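Local coordinates for VP5 (Halorubrum pleomorphic virus 2, PDB 6QGI), which is an envelope protein of a haloarchaeal pleomorphic virus and probably drives fusion of the viral membrane with that of the host cell, at residues 26-31 against 124-129; 42-47 against 211-216; 46-51 against 220-225. One frame throughout, in Å; residues are numbered along the deposited sequence.

Contact 1 of 3, residues 26-31 against 124-129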
loop_
_atom_site.group_PDB
_atom_site.type_symbol
_atom_site.label_atom_id
_atom_site.label_comp_id
_atom_site.label_asym_id
_atom_site.label_seq_id
_atom_site.Cartn_x
_atom_site.Cartn_y
_atom_site.Cartn_z
ATOM N N VAL A 26 -3.931 11.062 -3.548
ATOM C CA VAL A 26 -2.985 11.605 -4.523
ATOM C C VAL A 26 -3.797 12.135 -5.715
ATOM O O VAL A 26 -4.423 11.353 -6.438
ATOM C CB VAL A 26 -1.922 10.546 -4.939
ATOM C CG1 VAL A 26 -1.010 11.065 -6.043
ATOM C CG2 VAL A 26 -1.100 10.083 -3.735
ATOM N N GLY A 27 -3.793 13.461 -5.873
ATOM C CA GLY A 27 -4.514 14.168 -6.925
ATOM C C GLY A 27 -4.100 13.777 -8.326
ATOM O O GLY A 27 -2.966 13.334 -8.546
ATOM N N SER A 28 -5.045 13.928 -9.278
ATOM C CA SER A 28 -4.867 13.633 -10.701
ATOM C C SER A 28 -3.667 14.414 -11.262
ATOM O O SER A 28 -3.523 15.604 -10.987
ATOM C CB SER A 28 -6.148 13.965 -11.462
ATOM O OG SER A 28 -5.981 14.113 -12.862
ATOM N N ASP A 29 -2.781 13.712 -11.988
ATOM C CA ASP A 29 -1.584 14.280 -12.613
ATOM C C ASP A 29 -1.484 13.788 -14.064
ATOM O O ASP A 29 -0.508 13.141 -14.458
ATOM C CB ASP A 29 -0.313 13.934 -11.803
ATOM C CG ASP A 29 0.969 14.595 -12.285
ATOM O OD1 ASP A 29 0.893 15.463 -13.200
ATOM O OD2 ASP A 29 2.044 14.244 -11.759
ATOM N N ALA A 30 -2.507 14.121 -14.865
ATOM C CA ALA A 30 -2.551 13.750 -16.272
ATOM C C ALA A 30 -1.576 14.594 -17.085
ATOM O O ALA A 30 -1.450 15.793 -16.800
ATOM C CB ALA A 30 -3.949 13.909 -16.816
ATOM N N PRO A 31 -0.903 13.997 -18.106
ATOM C CA PRO A 31 0.042 14.772 -18.921
ATOM C C PRO A 31 -0.601 15.992 -19.569
ATOM O O PRO A 31 -1.786 15.939 -19.929
ATOM C CB PRO A 31 0.500 13.771 -19.987
ATOM C CG PRO A 31 0.289 12.446 -19.352
ATOM C CD PRO A 31 -0.931 12.579 -18.527
ATOM N N LEU A 124 -7.810 9.598 -15.812
ATOM C CA LEU A 124 -7.936 8.865 -17.070
ATOM C C LEU A 124 -8.708 9.708 -18.077
ATOM O O LEU A 124 -8.314 9.761 -19.240
ATOM C CB LEU A 124 -8.611 7.489 -16.866
ATOM C CG LEU A 124 -8.843 6.620 -18.122
ATOM C CD1 LEU A 124 -7.531 6.220 -18.790
ATOM C CD2 LEU A 124 -9.666 5.388 -17.795
ATOM N N ASP A 125 -9.781 10.398 -17.621
ATOM C CA ASP A 125 -10.604 11.259 -18.467
ATOM C C ASP A 125 -9.769 12.396 -19.059
ATOM O O ASP A 125 -9.885 12.665 -20.259
ATOM C CB ASP A 125 -11.809 11.811 -17.693
ATOM C CG ASP A 125 -12.791 12.598 -18.552
ATOM O OD1 ASP A 125 -13.175 12.094 -19.639
ATOM O OD2 ASP A 125 -13.182 13.713 -18.134
ATOM N N SER A 126 -8.893 13.017 -18.239
ATOM C CA SER A 126 -8.005 14.090 -18.687
ATOM C C SER A 126 -6.854 13.536 -19.550
ATOM O O SER A 126 -6.328 14.282 -20.371
ATOM C CB SER A 126 -7.481 14.918 -17.518
ATOM O OG SER A 126 -6.867 14.128 -16.517
ATOM N N ILE A 127 -6.503 12.229 -19.414
ATOM C CA ILE A 127 -5.512 11.574 -20.283
ATOM C C ILE A 127 -6.150 11.450 -21.672
ATOM O O ILE A 127 -5.579 11.935 -22.652
ATOM C CB ILE A 127 -5.016 10.194 -19.748
ATOM C CG1 ILE A 127 -4.044 10.351 -18.565
ATOM C CG2 ILE A 127 -4.384 9.350 -20.867
ATOM C CD1 ILE A 127 -4.032 9.149 -17.584
ATOM N N LEU A 128 -7.364 10.847 -21.734
ATOM C CA LEU A 128 -8.139 10.633 -22.961
ATOM C C LEU A 128 -8.465 11.964 -23.664
ATOM O O LEU A 128 -8.627 11.967 -24.881
ATOM C CB LEU A 128 -9.433 9.836 -22.687
ATOM C CG LEU A 128 -9.297 8.452 -22.029
ATOM C CD1 LEU A 128 -10.620 7.984 -21.476
ATOM C CD2 LEU A 128 -8.750 7.423 -22.980
ATOM N N SER A 129 -8.534 13.087 -22.911
ATOM C CA SER A 129 -8.752 14.422 -23.473
ATOM C C SER A 129 -7.482 14.865 -24.190
ATOM O O SER A 129 -7.531 15.192 -25.375
ATOM C CB SER A 129 -9.136 15.422 -22.384
ATOM O OG SER A 129 -10.391 15.119 -21.800
HETATM O O HOH W 1 -8.732 14.958 -13.748
#
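Ala30 and Pro31, in the loop between strand 11-13 and helix 37-60, pack on Ser126 and Ile127 of helix 91-133, a small loop-on-helix contact that buries 158 Å² over both sides. No direct hydrogen bond crosses it. The backbones draw nearest where the CA of Ala30 lies 5.4 Å from the CA of Ile127. The methyl of Ala30 is directed at the helix and meets two consecutive side chains, with Ala30 CB 3.7 Å from Ser126 CB and 4.0 Å from Ile127 CG1. The modelled approach of Ala30 CB to Ser126 OG is too close for a methyl against an oxygen and is doubtful. Pro31 adds a second apolar touch, its CD 3.8 Å from Ile127 CG1, with the two side chains meeting at a slant.

The surrounding fold is a helical part of the N-terminal region of the envelope protein, in which the loop lies along two helices at once: Pro31 also rests on Leu40, Gln43 and Thr47 of helix 37-60, and Ile127 touches Thr47 as well.

The polar side of the contact is looser. The hydroxyls of Ser28 and Ser126 do not bond to each other. A water stands between them, 3.0 Å from Ser28 OG, and donates a weak bond to the Ser126 hydroxyl. With chi1 at 54°, Ser126 OG sits between its own backbone N and carbonyl carbon and is hydrogen-bonded to Glu123 O, one turn back. Helix carboxylates hold the loop backbone directly: Glu119 OE2 is bonded to Ser28 N, and Glu123 OE1 to Asp29 N.

Contact 2 of 3, residues 42-47 against 211-216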
loop_
_atom_site.group_PDB
_atom_site.type_symbol
_atom_site.label_atom_id
_atom_site.label_comp_id
_atom_site.label_asym_id
_atom_site.label_seq_id
_atom_site.Cartn_x
_atom_site.Cartn_y
_atom_site.Cartn_z
ATOM N N GLN A 42 4.973 8.615 -23.338
ATOM C CA GLN A 42 5.850 8.386 -22.198
ATOM C C GLN A 42 5.178 8.837 -20.901
ATOM O O GLN A 42 5.152 8.079 -19.928
ATOM C CB GLN A 42 7.180 9.135 -22.416
ATOM C CG GLN A 42 8.117 9.124 -21.217
ATOM C CD GLN A 42 9.569 9.226 -21.598
ATOM O OE1 GLN A 42 10.339 8.281 -21.403
ATOM N NE2 GLN A 42 9.984 10.371 -22.133
ATOM N N GLN A 43 4.656 10.076 -20.888
ATOM C CA GLN A 43 4.010 10.686 -19.729
ATOM C C GLN A 43 2.676 10.025 -19.400
ATOM O O GLN A 43 2.337 9.970 -18.220
ATOM C CB GLN A 43 3.844 12.192 -19.917
ATOM C CG GLN A 43 5.146 12.945 -19.682
ATOM C CD GLN A 43 4.985 14.434 -19.549
ATOM O OE1 GLN A 43 3.960 14.956 -19.098
ATOM N NE2 GLN A 43 6.018 15.153 -19.919
ATOM N N VAL A 44 1.932 9.516 -20.410
ATOM C CA VAL A 44 0.674 8.776 -20.201
ATOM C C VAL A 44 1.027 7.455 -19.482
ATOM O O VAL A 44 0.346 7.069 -18.530
ATOM C CB VAL A 44 -0.115 8.541 -21.530
ATOM C CG1 VAL A 44 -1.177 7.449 -21.381
ATOM C CG2 VAL A 44 -0.747 9.834 -22.035
ATOM N N TYR A 45 2.123 6.802 -19.920
ATOM C CA TYR A 45 2.626 5.556 -19.349
ATOM C C TYR A 45 3.080 5.785 -17.917
ATOM O O TYR A 45 2.761 4.974 -17.050
ATOM C CB TYR A 45 3.769 4.980 -20.214
ATOM C CG TYR A 45 4.321 3.654 -19.723
ATOM C CD1 TYR A 45 3.672 2.455 -20.013
ATOM C CD2 TYR A 45 5.488 3.597 -18.965
ATOM C CE1 TYR A 45 4.174 1.236 -19.565
ATOM C CE2 TYR A 45 6.002 2.383 -18.516
ATOM C CZ TYR A 45 5.339 1.205 -18.818
ATOM O OH TYR A 45 5.835 0.009 -18.369
ATOM N N GLN A 46 3.795 6.898 -17.670
ATOM C CA GLN A 46 4.297 7.286 -16.352
ATOM C C GLN A 46 3.138 7.645 -15.410
ATOM O O GLN A 46 3.163 7.233 -14.249
ATOM C CB GLN A 46 5.302 8.438 -16.471
ATOM C CG GLN A 46 6.703 7.938 -16.829
ATOM C CD GLN A 46 7.557 8.898 -17.631
ATOM O OE1 GLN A 46 7.139 10.000 -18.025
ATOM N NE2 GLN A 46 8.789 8.485 -17.900
ATOM N N THR A 47 2.110 8.361 -15.920
ATOM C CA THR A 47 0.916 8.742 -15.156
ATOM C C THR A 47 0.139 7.477 -14.721
ATOM O O THR A 47 -0.321 7.407 -13.575
ATOM C CB THR A 47 0.044 9.718 -15.971
ATOM O OG1 THR A 47 0.786 10.922 -16.210
ATOM C CG2 THR A 47 -1.251 10.073 -15.273
ATOM N N PRO A 211 -7.834 -0.626 -18.453
ATOM C CA PRO A 211 -7.061 -0.172 -19.625
ATOM C C PRO A 211 -5.606 -0.624 -19.586
ATOM O O PRO A 211 -4.991 -0.677 -18.520
ATOM C CB PRO A 211 -7.151 1.356 -19.560
ATOM C CG PRO A 211 -8.267 1.661 -18.636
ATOM C CD PRO A 211 -8.418 0.509 -17.708
ATOM N N THR A 212 -5.071 -0.976 -20.751
ATOM C CA THR A 212 -3.683 -1.400 -20.887
ATOM C C THR A 212 -2.925 -0.246 -21.531
ATOM O O THR A 212 -3.169 0.086 -22.692
ATOM C CB THR A 212 -3.604 -2.727 -21.648
ATOM O OG1 THR A 212 -4.227 -3.736 -20.863
ATOM C CG2 THR A 212 -2.186 -3.144 -21.968
ATOM N N VAL A 213 -2.051 0.398 -20.751
ATOM C CA VAL A 213 -1.241 1.515 -21.238
ATOM C C VAL A 213 0.085 0.956 -21.733
ATOM O O VAL A 213 0.767 0.245 -21.001
ATOM C CB VAL A 213 -1.052 2.636 -20.188
ATOM C CG1 VAL A 213 -0.200 3.768 -20.746
ATOM C CG2 VAL A 213 -2.397 3.177 -19.729
ATOM N N GLN A 214 0.434 1.269 -22.975
ATOM C CA GLN A 214 1.669 0.800 -23.586
ATOM C C GLN A 214 2.561 1.960 -24.031
ATOM O O GLN A 214 2.059 3.000 -24.457
ATOM C CB GLN A 214 1.361 -0.138 -24.771
ATOM C CG GLN A 214 0.520 0.481 -25.899
ATOM C CD GLN A 214 0.273 -0.476 -27.036
ATOM O OE1 GLN A 214 0.214 -1.700 -26.860
ATOM N NE2 GLN A 214 0.097 0.069 -28.234
ATOM N N TYR A 215 3.887 1.763 -23.921
ATOM C CA TYR A 215 4.940 2.682 -24.363
ATOM C C TYR A 215 6.279 1.943 -24.478
ATOM O O TYR A 215 6.717 1.285 -23.528
ATOM C CB TYR A 215 5.078 3.920 -23.447
ATOM C CG TYR A 215 6.298 4.778 -23.736
ATOM C CD1 TYR A 215 6.344 5.605 -24.856
ATOM C CD2 TYR A 215 7.404 4.763 -22.891
ATOM C CE1 TYR A 215 7.472 6.373 -25.142
ATOM C CE2 TYR A 215 8.535 5.534 -23.162
ATOM C CZ TYR A 215 8.565 6.338 -24.290
ATOM O OH TYR A 215 9.680 7.094 -24.561
ATOM N N ASP A 216 6.924 2.080 -25.646
ATOM C CA ASP A 216 8.257 1.569 -26.000
ATOM C C ASP A 216 8.442 0.057 -25.706
ATOM O O ASP A 216 9.497 -0.365 -25.218
ATOM C CB ASP A 216 9.335 2.413 -25.274
ATOM C CG ASP A 216 10.733 2.348 -25.858
ATOM O OD1 ASP A 216 10.857 2.221 -27.100
ATOM O OD2 ASP A 216 11.704 2.431 -25.077
#
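Tyr45 and Val213 form one tight end of this helix-on-hairpin contact, in which helix 37-60 lies across strand 212-215, the first strand of a two-stranded antiparallel hairpin. The axes of the two short elements approach to 7.7 Å, and their directions differ by 136°. Val213 points at the helix and drives one branch into it: CG1, anti to its backbone N, is 3.6 Å from Tyr45 CA and 3.9 Å from Val44 CG1. Both valines are buried, and Val44 continues the apolar layer onto Ile127 and Val131 of helix 91-133. Tyr45 lies alongside the strand, with Val213 O at the edge of its ring and in the ring plane, 3.8 Å from Tyr45 CD1. The two tyrosine side chains cross at about a right angle and meet at their roots, Tyr45 CB being 3.6 Å from Tyr215 CB. The packing is just as close where the Tyr215 ring lies flat against Gln42, whose CA stands 3.7 Å from the ring centroid and only 3° off the ring normal, a CH-pi contact over the centre of the face. On the opposite face, Asp216 CB sits toward the rim.

The looser side is the amide end of Gln42. Its side chain runs extended from CB, 3.6 Å from Tyr215 CZ, out past the phenol, with the amide plane turned 48° from the ring.

Tyr215 OH is hydrogen-bonded to Asp38 OD2, one turn before Gln42 on helix 37-60. The ring is thus held by packing at its root and face and by a polar bond at its hydroxyl, which would limit its movement.

Contact 3 of 3, residues 46-51 against 220-225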
loop_
_atom_site.group_PDB
_atom_site.type_symbol
_atom_site.label_atom_id
_atom_site.label_comp_id
_atom_site.label_asym_id
_atom_site.label_seq_id
_atom_site.Cartn_x
_atom_site.Cartn_y
_atom_site.Cartn_z
ATOM N N GLN A 46 3.795 6.898 -17.670
ATOM C CA GLN A 46 4.297 7.286 -16.352
ATOM C C GLN A 46 3.138 7.645 -15.410
ATOM O O GLN A 46 3.163 7.233 -14.249
ATOM C CB GLN A 46 5.302 8.438 -16.471
ATOM C CG GLN A 46 6.703 7.938 -16.829
ATOM C CD GLN A 46 7.557 8.898 -17.631
ATOM O OE1 GLN A 46 7.139 10.000 -18.025
ATOM N NE2 GLN A 46 8.789 8.485 -17.900
ATOM N N THR A 47 2.110 8.361 -15.920
ATOM C CA THR A 47 0.916 8.742 -15.156
ATOM C C THR A 47 0.139 7.477 -14.721
ATOM O O THR A 47 -0.321 7.407 -13.575
ATOM C CB THR A 47 0.044 9.718 -15.971
ATOM O OG1 THR A 47 0.786 10.922 -16.210
ATOM C CG2 THR A 47 -1.251 10.073 -15.273
ATOM N N ALA A 48 0.017 6.480 -15.623
ATOM C CA ALA A 48 -0.685 5.228 -15.337
ATOM C C ALA A 48 0.121 4.324 -14.401
ATOM O O ALA A 48 -0.479 3.605 -13.608
ATOM C CB ALA A 48 -0.995 4.495 -16.626
ATOM N N LYS A 49 1.468 4.351 -14.500
ATOM C CA LYS A 49 2.385 3.552 -13.677
ATOM C C LYS A 49 2.368 4.051 -12.247
ATOM O O LYS A 49 2.366 3.239 -11.322
ATOM C CB LYS A 49 3.817 3.603 -14.249
ATOM C CG LYS A 49 4.780 2.598 -13.636
ATOM C CD LYS A 49 6.195 2.827 -14.134
ATOM C CE LYS A 49 7.084 1.650 -13.832
ATOM N NZ LYS A 49 7.865 1.236 -15.026
ATOM N N THR A 50 2.360 5.386 -12.065
ATOM C CA THR A 50 2.327 6.031 -10.756
ATOM C C THR A 50 0.952 5.829 -10.134
ATOM O O THR A 50 0.878 5.551 -8.939
ATOM C CB THR A 50 2.720 7.507 -10.875
ATOM O OG1 THR A 50 3.940 7.592 -11.609
ATOM C CG2 THR A 50 2.900 8.176 -9.518
ATOM N N ARG A 51 -0.129 5.932 -10.936
ATOM C CA ARG A 51 -1.492 5.718 -10.445
ATOM C C ARG A 51 -1.665 4.282 -9.966
ATOM O O ARG A 51 -2.220 4.082 -8.890
ATOM C CB ARG A 51 -2.551 6.067 -11.510
ATOM C CG ARG A 51 -4.014 6.013 -11.009
ATOM C CD ARG A 51 -4.295 6.881 -9.784
ATOM N NE ARG A 51 -4.104 8.302 -10.068
ATOM C CZ ARG A 51 -4.146 9.265 -9.154
ATOM N NH1 ARG A 51 -4.374 8.973 -7.883
ATOM N NH2 ARG A 51 -3.949 10.528 -9.508
ATOM N N LEU A 220 1.268 -1.851 -19.210
ATOM C CA LEU A 220 0.755 -2.124 -17.874
ATOM C C LEU A 220 -0.761 -2.019 -17.816
ATOM O O LEU A 220 -1.362 -1.217 -18.531
ATOM C CB LEU A 220 1.399 -1.220 -16.795
ATOM C CG LEU A 220 1.195 0.294 -16.888
ATOM C CD1 LEU A 220 -0.098 0.726 -16.211
ATOM C CD2 LEU A 220 2.323 1.001 -16.233
ATOM N N VAL A 221 -1.365 -2.816 -16.929
ATOM C CA VAL A 221 -2.800 -2.805 -16.659
ATOM C C VAL A 221 -3.003 -2.102 -15.325
ATOM O O VAL A 221 -2.252 -2.329 -14.373
ATOM C CB VAL A 221 -3.448 -4.215 -16.682
ATOM C CG1 VAL A 221 -4.970 -4.126 -16.642
ATOM C CG2 VAL A 221 -3.009 -4.987 -17.909
ATOM N N TYR A 222 -3.998 -1.223 -15.278
ATOM C CA TYR A 222 -4.383 -0.462 -14.094
ATOM C C TYR A 222 -5.870 -0.155 -14.236
ATOM O O TYR A 222 -6.420 -0.387 -15.312
ATOM C CB TYR A 222 -3.494 0.795 -13.935
ATOM C CG TYR A 222 -4.013 2.080 -14.542
ATOM C CD1 TYR A 222 -4.187 2.207 -15.916
ATOM C CD2 TYR A 222 -4.232 3.206 -13.751
ATOM C CE1 TYR A 222 -4.635 3.400 -16.482
ATOM C CE2 TYR A 222 -4.648 4.410 -14.308
ATOM C CZ TYR A 222 -4.863 4.500 -15.673
ATOM O OH TYR A 222 -5.312 5.678 -16.218
ATOM N N LEU A 223 -6.528 0.322 -13.167
ATOM C CA LEU A 223 -7.971 0.597 -13.154
ATOM C C LEU A 223 -8.766 -0.675 -13.534
ATOM O O LEU A 223 -9.786 -0.596 -14.229
ATOM C CB LEU A 223 -8.337 1.786 -14.075
ATOM C CG LEU A 223 -7.882 3.156 -13.613
ATOM C CD1 LEU A 223 -8.192 4.210 -14.642
ATOM C CD2 LEU A 223 -8.546 3.526 -12.347
ATOM N N ASN A 224 -8.261 -1.847 -13.090
ATOM C CA ASN A 224 -8.863 -3.153 -13.334
ATOM C C ASN A 224 -9.900 -3.407 -12.252
ATOM O O ASN A 224 -9.534 -3.717 -11.119
ATOM C CB ASN A 224 -7.777 -4.249 -13.373
ATOM C CG ASN A 224 -8.244 -5.648 -13.752
ATOM O OD1 ASN A 224 -9.411 -5.905 -14.064
ATOM N ND2 ASN A 224 -7.319 -6.596 -13.736
ATOM N N ALA A 225 -11.197 -3.260 -12.598
ATOM C CA ALA A 225 -12.335 -3.442 -11.680
ATOM C C ALA A 225 -12.365 -4.841 -11.023
ATOM O O ALA A 225 -12.909 -4.980 -9.926
ATOM C CB ALA A 225 -13.639 -3.176 -12.410
#
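Leu220, near the end of strand 218-221, reaches helix 37-60 with both of its methyls: CD2 lies 3.6 Å from Lys49 CB, and CD1 lies 3.9 Å from Ala48 CB. The fork of the leucine is thus split between two consecutive helix residues, and its side chain crosses that of Lys49 at about a right angle.

Tyr222 follows, just past the hairpin formed by strands 212-215 and 218-221, and turns back toward the helix. Its ring takes the Ala48 methyl over one face, a CH-pi contact with CB 3.9 Å from the ring centroid and 16° off the normal. Arg51 comes to the ring edge in plane, its CG 3.7 Å from Tyr222 CE2. The arginine chain then bends at chi2 and chi3, carrying the guanidinium away to Glu123 of helix 91-133, with which NE forms a salt bridge.

Leu223 lies against the rim of the opposite face of the tyrosine, its CG 3.5 Å above the ring plane. Asn224 is the N-cap of helix 225-253, its OD1 accepting a weak bond from Ser226 N.

How the contacts relate
Helix 37-60 joins the three contacts: contacts 2 and 3 use successive, overlapping parts of it, and the loop of contact 1 runs along it. The centres of contacts 2 and 3 are about 8 Å apart, and the hairpin ties them directly, Val213 O lying 2.8 Å from Leu220 N in a probable hydrogen bond. Contact 1 is about 12 Å from contact 2 and 11 Å from contact 3, centre to centre. Its loop carbonyls reach the helix through probable hydrogen bonds, Asp29 O to Thr47 OG1 at 3.1 Å and Val26 O to Arg51 NH1 at 2.8 Å. Contacts 1 and 3 also meet on helix 91-133, where Leu124 CD1 packs 3.4 Å from Tyr222 OH.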